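Local coordinates for protein ribosomal RNA small subunit methyltransferase D (PDB 2IFT) that probably transfers a methyl group from S-adenosyl-L-methionine to the N2 of one specific guanine of 16S rRNA in the assembled 30S particle, at residues V13-G18 and A71-A76; C57-A62 and V128-P133. All coordinates share one frame; numbering follows the deposited sequence.

In the fold
The two contacts interleave along the chain: 13-18, 57-62, 71-76 and then 128-133. The centre of contact 2 lies about 2 Å from the centre of the chain, where strands 56-59 and 126-131 pair in the middle of the seven-stranded mixed sheet of a Rossmann-like methyltransferase. Contact 1 is partly buried, about 15 Å away between centres, where the segment leaving strand 12-14 meets the end of helix 66-73. That helix is the link, since it follows strand 56-59 in the chain and L67 packs on the D59 and F130 side chains. At the border A76 CB lies 4.0 Å from C57 SG. The N-terminal segment is thus joined to the core through helix 66-73, the crossover between parallel strands 56-59 and 78-82.

Contact 1. Residues V13-G18 and A71-A76; sequences VRIIAG and ALSRQA
S73 and A17 form the tight part of the contact, in which the last turn of helix 66-73 meets the chain running out of strand 12-14. The hydroxyl OG of S73 donates to the carbonyl oxygen of A17; the modelled OG to O distance of 2.4 Å is very short and its exact value doubtful. OG stands anti to the backbone N of its own residue (chi1 177°), a setting that turns it out from the helix towards this loop, where it also takes the N-H of W20. The methyl CG2 of I15 packs against S73, 3.6 Å from CB. G18, at a positive phi of 87°, brings its CA to within 3.4 Å of S73 O as a CA-H...O contact. R74, extended from CG to NE, lays one guanidinium face under A17 CB, which stands 3.3 Å above its plane and over its centre; F45 adds a cation-pi contact to R74. A Schellman motif at Q75 closes the helix just beyond.

The solvent side is looser: I16 is exposed and runs alongside R74, CG2 being 4.1 Å from NH2.

E70, one turn earlier, accepts the N-H groups of I16 and A17 and lies at long, weak ion-pair range from R74. With A17 O bonded to S73, this is consistent with the loop being held in its course by E70 and S73 of the helix.

Contact 2. Residues C57-A62 and V128-P133; sequences CLDGFA and VVFLDP
L58 bonds to the neighbouring parallel strand (7° between axes) through both its backbone polar atoms: its N donates to V128 O and its O accepts from F130 N. G60 N donates to F130 O. The middle bond, F130 N to L58 O, is 2.9 Å long and nearly straight (168° at the hydrogen). Beyond the ladder a water accepts from F61 N at 2.6 Å and is hydrogen-bonded to F130 O and, at 2.5 Å, to D132 OD1. F130 O thus takes G60 N and probably also a proton of the water. D59 directs OD2 to the N-H of G68, while its OD1 lies 4.2 Å from D132 OD1.

Beyond the C-terminal ends of the strands, the packing centres on the F61 ring. F61 CG sits beside its backbone N (chi1 -60°), and the ring spreads over P133, whose CB makes a CH-pi contact 3.4 Å from the F61 centroid. L131 CD2 meets the edge of the same ring, in its plane, 3.9 Å from CE1. At the other end C57 SG rests on V128 CB.

D132 and P133 begin the D-P-P-F signature of this amino-methyltransferase class, and strand 56-59 runs at G60 into the glycine-rich loop that, in relatives, binds S-adenosylmethionine. Strand 78-82 flanks 57-59 and strand 157-164 flanks 128-131; L67 of helix 66-73 packs on D59 and F130, and helix 139-149 covers V129, L131 and P133.

Contact 1. Residues V13-G18 and A71-A76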
loop_
_atom_site.group_PDB
_atom_site.type_symbol
_atom_site.label_atom_id
_atom_site.label_comp_id
_atom_site.label_asym_id
_atom_site.label_seq_id
_atom_site.Cartn_x
_atom_site.Cartn_y
_atom_site.Cartn_z
ATOM N N VAL A 13 0.574 -11.569 -12.189
ATOM C CA VAL A 13 0.802 -10.132 -12.072
ATOM C C VAL A 13 2.023 -9.736 -12.889
ATOM O O VAL A 13 3.094 -10.321 -12.737
ATOM C CB VAL A 13 1.034 -9.706 -10.599
ATOM C CG1 VAL A 13 1.666 -8.326 -10.545
ATOM C CG2 VAL A 13 -0.290 -9.692 -9.846
ATOM N N ARG A 14 1.853 -8.743 -13.757
ATOM C CA ARG A 14 2.944 -8.261 -14.590
ATOM C C ARG A 14 3.369 -6.884 -14.113
ATOM O O ARG A 14 2.566 -5.953 -14.077
ATOM C CB ARG A 14 2.513 -8.196 -16.044
ATOM N N ILE A 15 4.641 -6.770 -13.745
ATOM C CA ILE A 15 5.216 -5.524 -13.262
ATOM C C ILE A 15 5.376 -4.559 -14.430
ATOM O O ILE A 15 6.002 -4.891 -15.433
ATOM C CB ILE A 15 6.581 -5.797 -12.615
ATOM C CG1 ILE A 15 6.390 -6.728 -11.419
ATOM C CG2 ILE A 15 7.249 -4.493 -12.206
ATOM C CD1 ILE A 15 7.678 -7.261 -10.847
ATOM N N ILE A 16 4.810 -3.365 -14.290
ATOM C CA ILE A 16 4.853 -2.355 -15.343
ATOM C C ILE A 16 6.114 -1.483 -15.404
ATOM O O ILE A 16 6.542 -1.082 -16.485
ATOM C CB ILE A 16 3.595 -1.435 -15.255
ATOM C CG1 ILE A 16 2.635 -1.751 -16.407
ATOM C CG2 ILE A 16 3.994 0.036 -15.305
ATOM C CD1 ILE A 16 2.167 -3.194 -16.464
ATOM N N ALA A 17 6.711 -1.183 -14.259
ATOM C CA ALA A 17 7.896 -0.340 -14.264
ATOM C C ALA A 17 8.972 -0.801 -13.298
ATOM O O ALA A 17 8.770 -1.730 -12.519
ATOM C CB ALA A 17 7.507 1.091 -13.958
ATOM N N GLY A 18 10.122 -0.138 -13.360
ATOM C CA GLY A 18 11.230 -0.492 -12.494
ATOM C C GLY A 18 12.094 -1.581 -13.100
ATOM O O GLY A 18 11.947 -1.930 -14.273
ATOM N N ALA A 71 6.268 -1.247 -6.109
ATOM C CA ALA A 71 7.114 -0.374 -5.304
ATOM C C ALA A 71 8.517 -0.962 -5.186
ATOM O O ALA A 71 9.515 -0.238 -5.240
ATOM C CB ALA A 71 6.508 -0.191 -3.926
ATOM N N LEU A 72 8.590 -2.277 -5.009
ATOM C CA LEU A 72 9.880 -2.940 -4.912
ATOM C C LEU A 72 10.641 -2.776 -6.220
ATOM O O LEU A 72 11.804 -2.384 -6.226
ATOM C CB LEU A 72 9.698 -4.422 -4.605
ATOM C CG LEU A 72 9.370 -4.747 -3.148
ATOM C CD1 LEU A 72 9.000 -6.216 -3.022
ATOM C CD2 LEU A 72 10.572 -4.396 -2.272
ATOM N N SER A 73 9.975 -3.061 -7.330
ATOM C CA SER A 73 10.609 -2.931 -8.632
ATOM C C SER A 73 11.227 -1.547 -8.788
ATOM O O SER A 73 12.278 -1.397 -9.403
ATOM C CB SER A 73 9.590 -3.157 -9.745
ATOM O OG SER A 73 10.184 -2.960 -11.017
ATOM N N ARG A 74 10.581 -0.537 -8.217
ATOM C CA ARG A 74 11.082 0.827 -8.327
ATOM C C ARG A 74 12.088 1.191 -7.246
ATOM O O ARG A 74 12.382 2.359 -7.033
ATOM C CB ARG A 74 9.913 1.809 -8.320
ATOM C CG ARG A 74 8.778 1.361 -9.224
ATOM C CD ARG A 74 7.887 2.509 -9.660
ATOM N NE ARG A 74 6.745 2.015 -10.428
ATOM C CZ ARG A 74 6.095 2.716 -11.355
ATOM N NH1 ARG A 74 6.470 3.955 -11.647
ATOM N NH2 ARG A 74 5.061 2.175 -11.986
ATOM N N GLN A 75 12.615 0.182 -6.569
ATOM C CA GLN A 75 13.614 0.388 -5.529
ATOM C C GLN A 75 13.186 1.159 -4.293
ATOM O O GLN A 75 13.910 2.044 -3.833
ATOM C CB GLN A 75 14.860 1.053 -6.118
ATOM C CG GLN A 75 15.831 0.067 -6.728
ATOM C CD GLN A 75 15.178 -0.777 -7.790
ATOM O OE1 GLN A 75 14.795 -0.270 -8.848
ATOM N NE2 GLN A 75 15.027 -2.072 -7.515
ATOM N N ALA A 76 12.018 0.833 -3.752
ATOM C CA ALA A 76 11.565 1.487 -2.532
ATOM C C ALA A 76 12.542 0.967 -1.491
ATOM O O ALA A 76 13.104 -0.111 -1.662
ATOM C CB ALA A 76 10.155 1.047 -2.191
#

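Contact 2. Residues C57-A62 and V128-P133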
loop_
_atom_site.group_PDB
_atom_site.type_symbol
_atom_site.label_atom_id
_atom_site.label_comp_id
_atom_site.label_asym_id
_atom_site.label_seq_id
_atom_site.Cartn_x
_atom_site.Cartn_y
_atom_site.Cartn_z
ATOM N N CYS A 57 7.343 1.355 2.607
ATOM C CA CYS A 57 5.934 1.186 2.291
ATOM C C CYS A 57 5.181 0.102 3.049
ATOM O O CYS A 57 5.759 -0.860 3.569
ATOM C CB CYS A 57 5.783 0.909 0.801
ATOM S SG CYS A 57 6.804 1.975 -0.220
ATOM N N LEU A 58 3.867 0.285 3.070
ATOM C CA LEU A 58 2.940 -0.638 3.676
ATOM C C LEU A 58 1.883 -0.955 2.621
ATOM O O LEU A 58 1.244 -0.055 2.083
ATOM C CB LEU A 58 2.253 -0.013 4.896
ATOM C CG LEU A 58 1.050 -0.836 5.408
ATOM C CD1 LEU A 58 1.521 -2.232 5.816
ATOM C CD2 LEU A 58 0.388 -0.140 6.591
ATOM N N ASP A 59 1.736 -2.231 2.286
ATOM C CA ASP A 59 0.707 -2.639 1.348
ATOM C C ASP A 59 -0.252 -3.270 2.336
ATOM O O ASP A 59 -0.089 -4.438 2.735
ATOM C CB ASP A 59 1.211 -3.673 0.335
ATOM C CG ASP A 59 0.212 -3.893 -0.801
ATOM O OD1 ASP A 59 -0.980 -3.594 -0.596
ATOM O OD2 ASP A 59 0.596 -4.366 -1.888
ATOM N N GLY A 60 -1.225 -2.459 2.751
ATOM C CA GLY A 60 -2.199 -2.841 3.762
ATOM C C GLY A 60 -2.951 -4.138 3.626
ATOM O O GLY A 60 -3.098 -4.874 4.602
ATOM N N PHE A 61 -3.454 -4.400 2.430
ATOM C CA PHE A 61 -4.214 -5.609 2.153
ATOM C C PHE A 61 -3.610 -6.157 0.856
ATOM O O PHE A 61 -4.214 -6.078 -0.203
ATOM C CB PHE A 61 -5.701 -5.262 1.964
ATOM C CG PHE A 61 -6.335 -4.600 3.166
ATOM C CD1 PHE A 61 -6.056 -3.277 3.482
ATOM C CD2 PHE A 61 -7.172 -5.321 4.011
ATOM C CE1 PHE A 61 -6.599 -2.679 4.621
ATOM C CE2 PHE A 61 -7.721 -4.736 5.157
ATOM C CZ PHE A 61 -7.434 -3.416 5.465
ATOM N N ALA A 62 -2.401 -6.701 0.977
ATOM C CA ALA A 62 -1.625 -7.243 -0.127
ATOM C C ALA A 62 -2.362 -7.974 -1.245
ATOM O O ALA A 62 -2.455 -7.466 -2.357
ATOM C CB ALA A 62 -0.526 -8.136 0.431
ATOM N N VAL A 128 4.959 5.505 2.570
ATOM C CA VAL A 128 3.900 5.252 1.592
ATOM C C VAL A 128 2.965 4.124 2.029
ATOM O O VAL A 128 3.414 3.085 2.522
ATOM C CB VAL A 128 4.503 4.908 0.199
ATOM C CG1 VAL A 128 3.389 4.732 -0.825
ATOM C CG2 VAL A 128 5.446 6.014 -0.246
ATOM N N VAL A 129 1.662 4.327 1.841
ATOM C CA VAL A 129 0.672 3.324 2.229
ATOM C C VAL A 129 -0.370 3.056 1.150
ATOM O O VAL A 129 -0.952 3.996 0.598
ATOM C CB VAL A 129 -0.078 3.754 3.505
ATOM C CG1 VAL A 129 -1.140 2.730 3.853
ATOM C CG2 VAL A 129 0.899 3.920 4.662
ATOM N N PHE A 130 -0.594 1.770 0.861
ATOM C CA PHE A 130 -1.576 1.318 -0.121
ATOM C C PHE A 130 -2.729 0.642 0.620
ATOM O O PHE A 130 -2.537 -0.395 1.268
ATOM C CB PHE A 130 -0.974 0.285 -1.090
ATOM C CG PHE A 130 0.273 0.742 -1.784
ATOM C CD1 PHE A 130 1.509 0.216 -1.427
ATOM C CD2 PHE A 130 0.218 1.709 -2.785
ATOM C CE1 PHE A 130 2.683 0.643 -2.055
ATOM C CE2 PHE A 130 1.383 2.142 -3.421
ATOM C CZ PHE A 130 2.624 1.602 -3.048
ATOM N N LEU A 131 -3.915 1.233 0.539
ATOM C CA LEU A 131 -5.102 0.680 1.178
ATOM C C LEU A 131 -6.179 0.373 0.146
ATOM O O LEU A 131 -6.911 1.276 -0.279
ATOM C CB LEU A 131 -5.684 1.665 2.184
ATOM C CG LEU A 131 -4.904 1.973 3.446
ATOM C CD1 LEU A 131 -5.666 3.008 4.235
ATOM C CD2 LEU A 131 -4.708 0.710 4.262
ATOM N N ASP A 132 -6.273 -0.888 -0.265
ATOM C CA ASP A 132 -7.289 -1.287 -1.228
ATOM C C ASP A 132 -8.037 -2.544 -0.766
ATOM O O ASP A 132 -8.016 -3.581 -1.423
ATOM C CB ASP A 132 -6.662 -1.499 -2.609
ATOM C CG ASP A 132 -5.713 -2.682 -2.650
ATOM O OD1 ASP A 132 -4.971 -2.888 -1.666
ATOM O OD2 ASP A 132 -5.707 -3.401 -3.674
ATOM N N PRO A 133 -8.712 -2.459 0.385
ATOM C CA PRO A 133 -9.459 -3.609 0.895
ATOM C C PRO A 133 -10.826 -3.722 0.221
ATOM O O PRO A 133 -11.251 -2.829 -0.511
ATOM C CB PRO A 133 -9.590 -3.294 2.374
ATOM C CG PRO A 133 -9.786 -1.831 2.356
ATOM C CD PRO A 133 -8.722 -1.365 1.371
HETATM O O HOH W 1 -3.545 -2.822 0.361
#